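PDB 4U3S: cellulosomal scaffoldin adaptor protein B from Acetivibrio cellulolyticus, which carries cohesin domains, here the third, of type II, which probably bind dockerin modules, as in other scaffoldins, and so help assemble the cellulosome. Local coordinates for residues M7-N12 with T126-E131; L68-D73 with L91-T96; V45-N50 with K119-K124. All coordinates share one frame; numbering follows the deposited sequence.

Contact 1: M7-N12 with T126-E131; sequences MNFDKN and TTVVFE
A Met-aromatic contact between Met7 and Phe130 lies in the hydrophobic core of the cohesin beta sandwich. It joins strand 4-9 of one sheet to strand 129-130 of the other. The two backbones stay well apart: Met7 CA and Val129 CA are 8.3 Å from each other. Side chains fill the gap.

The Met7 chain bends at its last torsion (chi3 -78°), which swings the methyl group over a face of the Phe130 ring. Met7 CE stands 3.8 Å from the centroid of the Phe130 ring and only 6° off its normal, a clear CH-pi contact. The sulfur is less central. SD of Met7 is 4.7 Å from the Phe130 ring centroid, in an oblique position. Nearer the backbone, Met7 CG meets the end of the ring, 3.6 Å from Phe130 CZ. The same methyl also reaches Val128, with Met7 CE 4.1 Å from Val128 CG1, and the two side chains cross at about a right angle.

Ile39 of strand 32-40 touches both Met7 and Val128, and Pro162 and Ile165 pack on Phe9. The backbone N of Phe130 is hydrogen-bonded to the side chain of Gln161. Phe9 makes a smaller second contact. Its ring meets Val128 at its edge, with Phe9 CZ 4.0 Å from Val128 CB.

Contact 2: L68-D73 with L91-T96; sequences LLVNED and LSRSYT
Leu69 fits between Arg93 and Tyr95, and so ties the loop 68-73 to strand 88-95 of the cohesin domain. This is the tight part of the contact. Arg93 is extended from CG to NE, its CG anti to the backbone N (chi1 -171°), and runs past Leu69. Its guanidinium then grips one carbonyl oxygen side-on. Arg93 NE lies 2.9 Å from Leu69 O, and Arg93 NH2 lies 3.0 Å from the same Leu69 O. The oxygen sits almost in the guanidinium plane. Both nitrogens reach it from the same face of its carbonyl plane, NE from well above it. The two bonds should fix the rotation of the guanidinium.

Tyr95 holds the other flank. Leu69 CD2 lies over one face of its ring, displaced toward the rim, and is 3.9 Å from Tyr95 CE2. The hydroxyl receives a bond from the loop backbone: Asn71 N donates to Tyr95 OH at 3.0 Å, in the plane of the ring. Tyr95 OH is also hydrogen-bonded to Glu108, whose carboxylate takes the backbone N of Leu69 as well.

The outer side is looser. Val70 CG1 comes no closer than 4.1 Å to Arg93 NH2. Exposed Glu72 meets Arg93 through a water, which donates to Glu72 OE2 and accepts from Arg93 NH2 in a longer bond. Asn71 OD1 accepts from Asp73 N, an Asx turn where the loop enters its 3-10 turn.

Ser92, Ser94 and Thr96 pack against apolar side chains of another protein chain, consistent with a dockerin-binding surface. Strands 32-40 and 76-80 flank strand 88-95, with Tyr35 of the former touching both Leu69 and Arg93, while Tyr74 and Tyr101 of helix 98-104 meet Tyr95 edge-to-face.

Contact 3: V45-N50 with K119-K124; sequences VLQAVN and KALQKK
Gln47 and Lys119 both place CG anti to the backbone N (chi1 177° and 178°), which sends their side chains the same way, side by side, from a hydrogen-bonded pair of an antiparallel beta ladder. Gln47 OE1 lies 3.8 Å from Lys119 CD, a contact along the flank of the lysine chain. The ladder joins strand 46-49 to the end of strand 111-120 in one sheet of the cohesin sandwich. Gln47 N donates to Lys119 O at 2.8 Å, nearly straight at 173°, and Lys119 N returns a bond to Gln47 O.

The next pair, Leu46 and Ala120, is non-hydrogen-bonded. Its side chains leave the opposite face of the sheet and are buried. Leu46 also meets Val128 there.

Beyond it the ladder becomes irregular. Val45 O takes Leu121 N at 2.7 Å and, weakly, Gln122 N at 3.4 Å. Two consecutive N-H groups on one carbonyl fit a classic beta bulge. Leu121 lies on the outer side, with its CD2 3.9 Å from Gln47 CB.

Past the bulge, side chains pack around Val45. Gln122 NE2 is hydrogen-bonded to Thr44 O and passes close to the valine. Lys124 crosses Val45 at about a right angle, and its aliphatic part does the touching: Lys124 CE is 3.6 Å from Val45 CG2.

How the contacts relate
Contact 1 is the buried one. It spans the two sheets with apolar side chains and a sulfur. Contacts 2 and 3 are only partly buried and lie on opposite sides of the chain's centre, their own centres about 28 Å apart. Contact 3 is backbone pairing within one sheet. Contact 2 sets a loop on a strand, through Leu69 packing and side chains hydrogen-bonded to loop backbone atoms. Contacts 1 and 3 touch directly: Val128 CG2 is 3.7 Å from Leu46 CD1, and Thr126 packs on Val45 and Leu46. Strands 111-120 and 129-130 follow each other in the chain, linking the two. Contacts 1 and 2 share the antiparallel sheet without touching.

Contact 1: M7-N12 with T126-E131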
loop_
_atom_site.group_PDB
_atom_site.type_symbol
_atom_site.label_atom_id
_atom_site.label_comp_id
_atom_site.label_asym_id
_atom_site.label_seq_id
_atom_site.Cartn_x
_atom_site.Cartn_y
_atom_site.Cartn_z
ATOM N N MET A 7 -1.089 6.805 -20.317
ATOM C CA MET A 7 -2.369 6.106 -20.560
ATOM C C MET A 7 -2.853 6.408 -21.976
ATOM O O MET A 7 -2.779 7.548 -22.446
ATOM C CB MET A 7 -3.438 6.566 -19.573
ATOM C CG MET A 7 -3.435 5.871 -18.252
ATOM S SD MET A 7 -4.806 6.428 -17.200
ATOM C CE MET A 7 -4.182 8.010 -16.595
ATOM N N ASN A 8 -3.348 5.378 -22.640
ATOM C CA ASN A 8 -3.950 5.491 -23.967
ATOM C C ASN A 8 -5.372 4.988 -23.861
ATOM O O ASN A 8 -5.603 3.935 -23.266
ATOM C CB ASN A 8 -3.191 4.612 -24.968
ATOM C CG ASN A 8 -1.722 4.972 -25.058
ATOM O OD1 ASN A 8 -0.844 4.104 -24.991
ATOM N ND2 ASN A 8 -1.446 6.254 -25.166
ATOM N N PHE A 9 -6.302 5.738 -24.455
ATOM C CA PHE A 9 -7.695 5.330 -24.542
ATOM C C PHE A 9 -7.948 4.676 -25.893
ATOM O O PHE A 9 -7.461 5.157 -26.902
ATOM C CB PHE A 9 -8.630 6.539 -24.426
ATOM C CG PHE A 9 -8.413 7.384 -23.191
ATOM C CD1 PHE A 9 -8.328 6.808 -21.945
ATOM C CD2 PHE A 9 -8.344 8.772 -23.290
ATOM C CE1 PHE A 9 -8.156 7.585 -20.802
ATOM C CE2 PHE A 9 -8.159 9.557 -22.163
ATOM C CZ PHE A 9 -8.068 8.963 -20.913
ATOM N N ASP A 10 -8.732 3.602 -25.933
ATOM C CA ASP A 10 -9.123 3.018 -27.230
ATOM C C ASP A 10 -10.040 3.969 -27.991
ATOM O O ASP A 10 -10.096 3.932 -29.233
ATOM C CB ASP A 10 -9.755 1.618 -27.111
ATOM C CG ASP A 10 -11.038 1.585 -26.274
ATOM O OD1 ASP A 10 -11.372 2.579 -25.603
ATOM O OD2 ASP A 10 -11.704 0.525 -26.282
ATOM N N LYS A 11 -10.757 4.809 -27.251
ATOM C CA LYS A 11 -11.665 5.804 -27.826
ATOM C C LYS A 11 -11.604 7.057 -26.979
ATOM O O LYS A 11 -11.588 6.971 -25.749
ATOM C CB LYS A 11 -13.103 5.283 -27.816
ATOM C CG LYS A 11 -13.291 3.906 -28.430
ATOM C CD LYS A 11 -14.696 3.385 -28.183
ATOM C CE LYS A 11 -14.805 1.889 -28.447
ATOM N NZ LYS A 11 -15.961 1.273 -27.721
ATOM N N ASN A 12 -11.616 8.223 -27.603
ATOM C CA ASN A 12 -11.560 9.470 -26.832
ATOM C C ASN A 12 -12.873 10.235 -26.876
ATOM O O ASN A 12 -12.957 11.387 -26.445
ATOM C CB ASN A 12 -10.395 10.350 -27.303
ATOM C CG ASN A 12 -10.601 10.893 -28.702
ATOM O OD1 ASN A 12 -11.311 10.298 -29.517
ATOM N ND2 ASN A 12 -9.991 12.037 -28.990
ATOM N N THR A 126 -14.129 15.783 -19.999
ATOM C CA THR A 126 -13.606 15.339 -18.715
ATOM C C THR A 126 -12.236 14.738 -18.925
ATOM O O THR A 126 -11.864 14.418 -20.057
ATOM C CB THR A 126 -14.568 14.310 -18.089
ATOM O OG1 THR A 126 -14.250 14.133 -16.715
ATOM C CG2 THR A 126 -14.507 12.982 -18.819
ATOM N N THR A 127 -11.484 14.588 -17.837
ATOM C CA THR A 127 -10.126 14.065 -17.919
ATOM C C THR A 127 -9.896 12.959 -16.922
ATOM O O THR A 127 -10.520 12.903 -15.876
ATOM C CB THR A 127 -9.050 15.153 -17.699
ATOM O OG1 THR A 127 -9.121 15.646 -16.368
ATOM C CG2 THR A 127 -9.235 16.311 -18.664
ATOM N N VAL A 128 -9.026 12.045 -17.312
ATOM C CA VAL A 128 -8.511 11.019 -16.448
ATOM C C VAL A 128 -7.023 11.307 -16.417
ATOM O O VAL A 128 -6.413 11.440 -17.460
ATOM C CB VAL A 128 -8.810 9.626 -17.009
ATOM C CG1 VAL A 128 -8.229 8.540 -16.107
ATOM C CG2 VAL A 128 -10.313 9.443 -17.104
ATOM N N VAL A 129 -6.453 11.430 -15.227
ATOM C CA VAL A 129 -5.041 11.725 -15.104
ATOM C C VAL A 129 -4.410 10.919 -13.978
ATOM O O VAL A 129 -5.087 10.550 -12.989
ATOM C CB VAL A 129 -4.778 13.226 -14.810
ATOM C CG1 VAL A 129 -5.205 14.119 -15.974
ATOM C CG2 VAL A 129 -5.449 13.681 -13.531
ATOM N N PHE A 130 -3.120 10.657 -14.114
ATOM C CA PHE A 130 -2.333 10.245 -12.963
ATOM C C PHE A 130 -2.289 11.427 -12.006
ATOM O O PHE A 130 -2.088 12.565 -12.420
ATOM C CB PHE A 130 -0.897 9.886 -13.352
ATOM C CG PHE A 130 -0.787 8.753 -14.319
ATOM C CD1 PHE A 130 -1.102 7.446 -13.934
ATOM C CD2 PHE A 130 -0.376 8.978 -15.605
ATOM C CE1 PHE A 130 -1.001 6.406 -14.840
ATOM C CE2 PHE A 130 -0.268 7.934 -16.511
ATOM C CZ PHE A 130 -0.573 6.642 -16.123
ATOM N N GLU A 131 -2.446 11.147 -10.706
ATOM C CA GLU A 131 -2.458 12.204 -9.693
ATOM C C GLU A 131 -1.732 11.806 -8.415
ATOM O O GLU A 131 -1.861 10.677 -7.958
ATOM C CB GLU A 131 -3.906 12.570 -9.347
ATOM C CG GLU A 131 -4.016 13.777 -8.441
ATOM C CD GLU A 131 -5.426 14.118 -8.055
ATOM O OE1 GLU A 131 -5.959 13.483 -7.121
ATOM O OE2 GLU A 131 -5.978 15.043 -8.671
#

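Contact 2: L68-D73 with L91-T96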
loop_
_atom_site.group_PDB
_atom_site.type_symbol
_atom_site.label_atom_id
_atom_site.label_comp_id
_atom_site.label_asym_id
_atom_site.label_seq_id
_atom_site.Cartn_x
_atom_site.Cartn_y
_atom_site.Cartn_z
ATOM N N LEU A 68 2.664 -7.106 -19.902
ATOM C CA LEU A 68 3.724 -7.313 -18.914
ATOM C C LEU A 68 3.172 -7.795 -17.568
ATOM O O LEU A 68 1.997 -7.645 -17.282
ATOM C CB LEU A 68 4.515 -6.028 -18.726
ATOM C CG LEU A 68 5.043 -5.349 -19.986
ATOM C CD1 LEU A 68 5.938 -4.204 -19.542
ATOM C CD2 LEU A 68 5.735 -6.291 -20.962
ATOM N N LEU A 69 4.050 -8.376 -16.755
ATOM C CA LEU A 69 3.741 -8.843 -15.389
ATOM C C LEU A 69 2.797 -10.036 -15.368
ATOM O O LEU A 69 2.077 -10.227 -14.387
ATOM C CB LEU A 69 3.229 -7.713 -14.488
ATOM C CG LEU A 69 4.062 -6.442 -14.457
ATOM C CD1 LEU A 69 3.414 -5.313 -13.668
ATOM C CD2 LEU A 69 5.486 -6.675 -13.925
ATOM N N VAL A 70 2.831 -10.846 -16.413
ATOM C CA VAL A 70 1.954 -12.024 -16.475
ATOM C C VAL A 70 2.713 -13.353 -16.482
ATOM O O VAL A 70 2.110 -14.421 -16.608
ATOM C CB VAL A 70 0.947 -11.910 -17.638
ATOM C CG1 VAL A 70 -0.021 -10.758 -17.355
ATOM C CG2 VAL A 70 1.645 -11.771 -18.980
ATOM N N ASN A 71 4.035 -13.307 -16.324
ATOM C CA ASN A 71 4.823 -14.542 -16.228
ATOM C C ASN A 71 4.668 -15.182 -14.855
ATOM O O ASN A 71 5.210 -14.683 -13.833
ATOM C CB ASN A 71 6.285 -14.248 -16.533
ATOM C CG ASN A 71 7.096 -15.492 -16.781
ATOM O OD1 ASN A 71 6.921 -16.504 -16.103
ATOM N ND2 ASN A 71 8.032 -15.410 -17.726
ATOM N N GLU A 72 3.891 -16.268 -14.801
ATOM C CA GLU A 72 3.502 -16.847 -13.524
ATOM C C GLU A 72 4.696 -17.396 -12.718
ATOM O O GLU A 72 4.629 -17.476 -11.489
ATOM C CB GLU A 72 2.457 -17.941 -13.740
ATOM C CG GLU A 72 1.117 -17.394 -14.266
ATOM C CD GLU A 72 0.303 -16.609 -13.253
ATOM O OE1 GLU A 72 0.636 -16.626 -12.059
ATOM O OE2 GLU A 72 -0.750 -16.035 -13.659
ATOM N N ASP A 73 5.765 -17.797 -13.392
ATOM C CA ASP A 73 6.984 -18.284 -12.672
ATOM C C ASP A 73 7.624 -17.233 -11.765
ATOM O O ASP A 73 8.420 -17.593 -10.900
ATOM C CB ASP A 73 8.044 -18.784 -13.665
ATOM C CG ASP A 73 7.743 -20.177 -14.224
ATOM O OD1 ASP A 73 6.850 -20.888 -13.705
ATOM O OD2 ASP A 73 8.449 -20.568 -15.184
ATOM N N LEU A 91 -4.009 1.335 -8.335
ATOM C CA LEU A 91 -3.796 0.031 -8.963
ATOM C C LEU A 91 -2.344 -0.338 -8.808
ATOM O O LEU A 91 -1.478 0.513 -8.917
ATOM C CB LEU A 91 -4.060 0.182 -10.471
ATOM C CG LEU A 91 -5.266 0.980 -10.957
ATOM C CD1 LEU A 91 -5.169 1.231 -12.442
ATOM C CD2 LEU A 91 -6.458 0.099 -10.661
ATOM N N SER A 92 -2.041 -1.601 -8.572
ATOM C CA SER A 92 -0.670 -2.039 -8.493
ATOM C C SER A 92 -0.539 -3.494 -8.961
ATOM O O SER A 92 -1.461 -4.296 -8.761
ATOM C CB SER A 92 -0.183 -1.957 -7.052
ATOM O OG SER A 92 1.189 -2.343 -7.043
ATOM N N ARG A 93 0.589 -3.806 -9.596
ATOM C CA ARG A 93 0.928 -5.194 -9.922
ATOM C C ARG A 93 2.438 -5.326 -9.935
ATOM O O ARG A 93 3.140 -4.376 -10.322
ATOM C CB ARG A 93 0.343 -5.583 -11.271
ATOM C CG ARG A 93 0.444 -7.047 -11.631
ATOM C CD ARG A 93 -0.335 -7.346 -12.920
ATOM N NE ARG A 93 -0.127 -8.747 -13.283
ATOM C CZ ARG A 93 -0.955 -9.749 -13.006
ATOM N NH1 ARG A 93 -2.106 -9.534 -12.396
ATOM N NH2 ARG A 93 -0.622 -10.988 -13.329
ATOM N N SER A 94 2.948 -6.488 -9.512
ATOM C CA SER A 94 4.384 -6.662 -9.372
ATOM C C SER A 94 4.733 -8.131 -9.280
ATOM O O SER A 94 3.891 -8.955 -8.995
ATOM C CB SER A 94 4.890 -5.942 -8.113
ATOM O OG SER A 94 4.255 -6.475 -6.924
ATOM N N TYR A 95 5.988 -8.449 -9.546
ATOM C CA TYR A 95 6.472 -9.811 -9.327
ATOM C C TYR A 95 7.020 -9.915 -7.924
ATOM O O TYR A 95 7.577 -8.949 -7.398
ATOM C CB TYR A 95 7.575 -10.120 -10.332
ATOM C CG TYR A 95 7.134 -10.333 -11.767
ATOM C CD1 TYR A 95 6.014 -11.130 -12.084
ATOM C CD2 TYR A 95 7.835 -9.773 -12.827
ATOM C CE1 TYR A 95 5.652 -11.351 -13.395
ATOM C CE2 TYR A 95 7.451 -10.023 -14.142
ATOM C CZ TYR A 95 6.371 -10.820 -14.412
ATOM O OH TYR A 95 5.991 -11.064 -15.721
ATOM N N THR A 96 6.914 -11.096 -7.348
ATOM C CA THR A 96 7.441 -11.405 -6.007
ATOM C C THR A 96 8.803 -12.125 -6.070
ATOM O O THR A 96 9.697 -11.814 -5.250
ATOM C CB THR A 96 6.442 -12.229 -5.193
ATOM O OG1 THR A 96 6.004 -13.374 -5.964
ATOM C CG2 THR A 96 5.261 -11.354 -4.804
HETATM O O HOH W 1 -2.348 -13.732 -13.694
#

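Contact 3: V45-N50 with K119-K124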
loop_
_atom_site.group_PDB
_atom_site.type_symbol
_atom_site.label_atom_id
_atom_site.label_comp_id
_atom_site.label_asym_id
_atom_site.label_seq_id
_atom_site.Cartn_x
_atom_site.Cartn_y
_atom_site.Cartn_z
ATOM N N VAL A 45 -19.051 11.951 -14.027
ATOM C CA VAL A 45 -18.988 11.855 -15.496
ATOM C C VAL A 45 -18.644 10.442 -15.952
ATOM O O VAL A 45 -19.215 9.954 -16.937
ATOM C CB VAL A 45 -17.962 12.858 -16.063
ATOM C CG1 VAL A 45 -17.944 12.811 -17.581
ATOM C CG2 VAL A 45 -18.275 14.268 -15.588
ATOM N N LEU A 46 -17.738 9.768 -15.232
ATOM C CA LEU A 46 -17.271 8.456 -15.631
ATOM C C LEU A 46 -17.397 7.485 -14.468
ATOM O O LEU A 46 -17.098 7.840 -13.338
ATOM C CB LEU A 46 -15.811 8.510 -16.097
ATOM C CG LEU A 46 -15.453 9.417 -17.267
ATOM C CD1 LEU A 46 -13.964 9.344 -17.551
ATOM C CD2 LEU A 46 -16.249 9.081 -18.518
ATOM N N GLN A 47 -17.869 6.274 -14.761
ATOM C CA GLN A 47 -17.931 5.195 -13.783
ATOM C C GLN A 47 -16.842 4.195 -14.114
ATOM O O GLN A 47 -16.812 3.643 -15.230
ATOM C CB GLN A 47 -19.290 4.504 -13.874
ATOM C CG GLN A 47 -19.445 3.318 -12.965
ATOM C CD GLN A 47 -20.764 2.617 -13.185
ATOM O OE1 GLN A 47 -21.241 2.504 -14.320
ATOM N NE2 GLN A 47 -21.394 2.197 -12.103
ATOM N N ALA A 48 -15.963 3.935 -13.147
ATOM C CA ALA A 48 -14.939 2.931 -13.325
ATOM C C ALA A 48 -15.568 1.534 -13.386
ATOM O O ALA A 48 -16.395 1.198 -12.534
ATOM C CB ALA A 48 -13.935 3.004 -12.180
ATOM N N VAL A 49 -15.180 0.741 -14.394
ATOM C CA VAL A 49 -15.700 -0.615 -14.620
ATOM C C VAL A 49 -14.593 -1.514 -15.139
ATOM O O VAL A 49 -13.550 -1.031 -15.610
ATOM C CB VAL A 49 -16.854 -0.673 -15.644
ATOM C CG1 VAL A 49 -17.989 0.250 -15.241
ATOM C CG2 VAL A 49 -16.364 -0.317 -17.052
ATOM N N ASN A 50 -14.798 -2.818 -15.030
ATOM C CA ASN A 50 -13.868 -3.755 -15.639
ATOM C C ASN A 50 -14.006 -3.598 -17.146
ATOM O O ASN A 50 -15.114 -3.659 -17.656
ATOM C CB ASN A 50 -14.180 -5.186 -15.189
ATOM C CG ASN A 50 -13.284 -6.202 -15.836
ATOM O OD1 ASN A 50 -13.318 -6.387 -17.030
ATOM N ND2 ASN A 50 -12.485 -6.886 -15.036
ATOM N N LYS A 119 -17.124 3.885 -18.012
ATOM C CA LYS A 119 -18.409 4.020 -18.687
ATOM C C LYS A 119 -18.882 5.445 -18.505
ATOM O O LYS A 119 -18.858 5.984 -17.402
ATOM C CB LYS A 119 -19.433 3.045 -18.124
ATOM C CG LYS A 119 -20.787 3.210 -18.772
ATOM C CD LYS A 119 -21.868 2.455 -18.044
ATOM C CE LYS A 119 -21.853 0.986 -18.398
ATOM N NZ LYS A 119 -23.136 0.379 -17.972
ATOM N N ALA A 120 -19.276 6.075 -19.600
ATOM C CA ALA A 120 -19.755 7.446 -19.545
ATOM C C ALA A 120 -21.127 7.543 -18.885
ATOM O O ALA A 120 -22.056 6.820 -19.244
ATOM C CB ALA A 120 -19.785 8.050 -20.939
ATOM N N LEU A 121 -21.229 8.417 -17.892
ATOM C CA LEU A 121 -22.491 8.717 -17.218
ATOM C C LEU A 121 -23.082 9.971 -17.810
ATOM O O LEU A 121 -24.294 10.094 -17.900
ATOM C CB LEU A 121 -22.264 8.954 -15.724
ATOM C CG LEU A 121 -21.551 7.813 -14.995
ATOM C CD1 LEU A 121 -21.276 8.203 -13.550
ATOM C CD2 LEU A 121 -22.376 6.534 -15.073
ATOM N N GLN A 122 -22.210 10.915 -18.165
ATOM C CA GLN A 122 -22.602 12.134 -18.856
ATOM C C GLN A 122 -21.692 12.322 -20.048
ATOM O O GLN A 122 -20.590 11.776 -20.105
ATOM C CB GLN A 122 -22.441 13.363 -17.973
ATOM C CG GLN A 122 -23.104 13.338 -16.608
ATOM C CD GLN A 122 -22.808 14.632 -15.853
ATOM O OE1 GLN A 122 -23.191 15.721 -16.293
ATOM N NE2 GLN A 122 -22.105 14.526 -14.740
ATOM N N LYS A 123 -22.147 13.155 -20.970
ATOM C CA LYS A 123 -21.474 13.381 -22.232
ATOM C C LYS A 123 -20.331 14.420 -22.168
ATOM O O LYS A 123 -19.505 14.476 -23.074
ATOM C CB LYS A 123 -22.539 13.821 -23.248
ATOM C CG LYS A 123 -22.057 14.065 -24.659
ATOM C CD LYS A 123 -21.373 12.845 -25.244
ATOM C CE LYS A 123 -21.063 13.080 -26.707
ATOM N NZ LYS A 123 -20.391 11.897 -27.288
ATOM N N LYS A 124 -20.267 15.220 -21.106
ATOM C CA LYS A 124 -19.382 16.393 -21.083
ATOM C C LYS A 124 -17.870 16.129 -20.996
ATOM O O LYS A 124 -17.426 15.034 -20.657
ATOM C CB LYS A 124 -19.817 17.359 -19.978
ATOM C CG LYS A 124 -19.631 16.860 -18.556
ATOM C CD LYS A 124 -20.000 17.947 -17.563
ATOM C CE LYS A 124 -19.422 17.648 -16.194
ATOM N NZ LYS A 124 -19.909 18.617 -15.181
#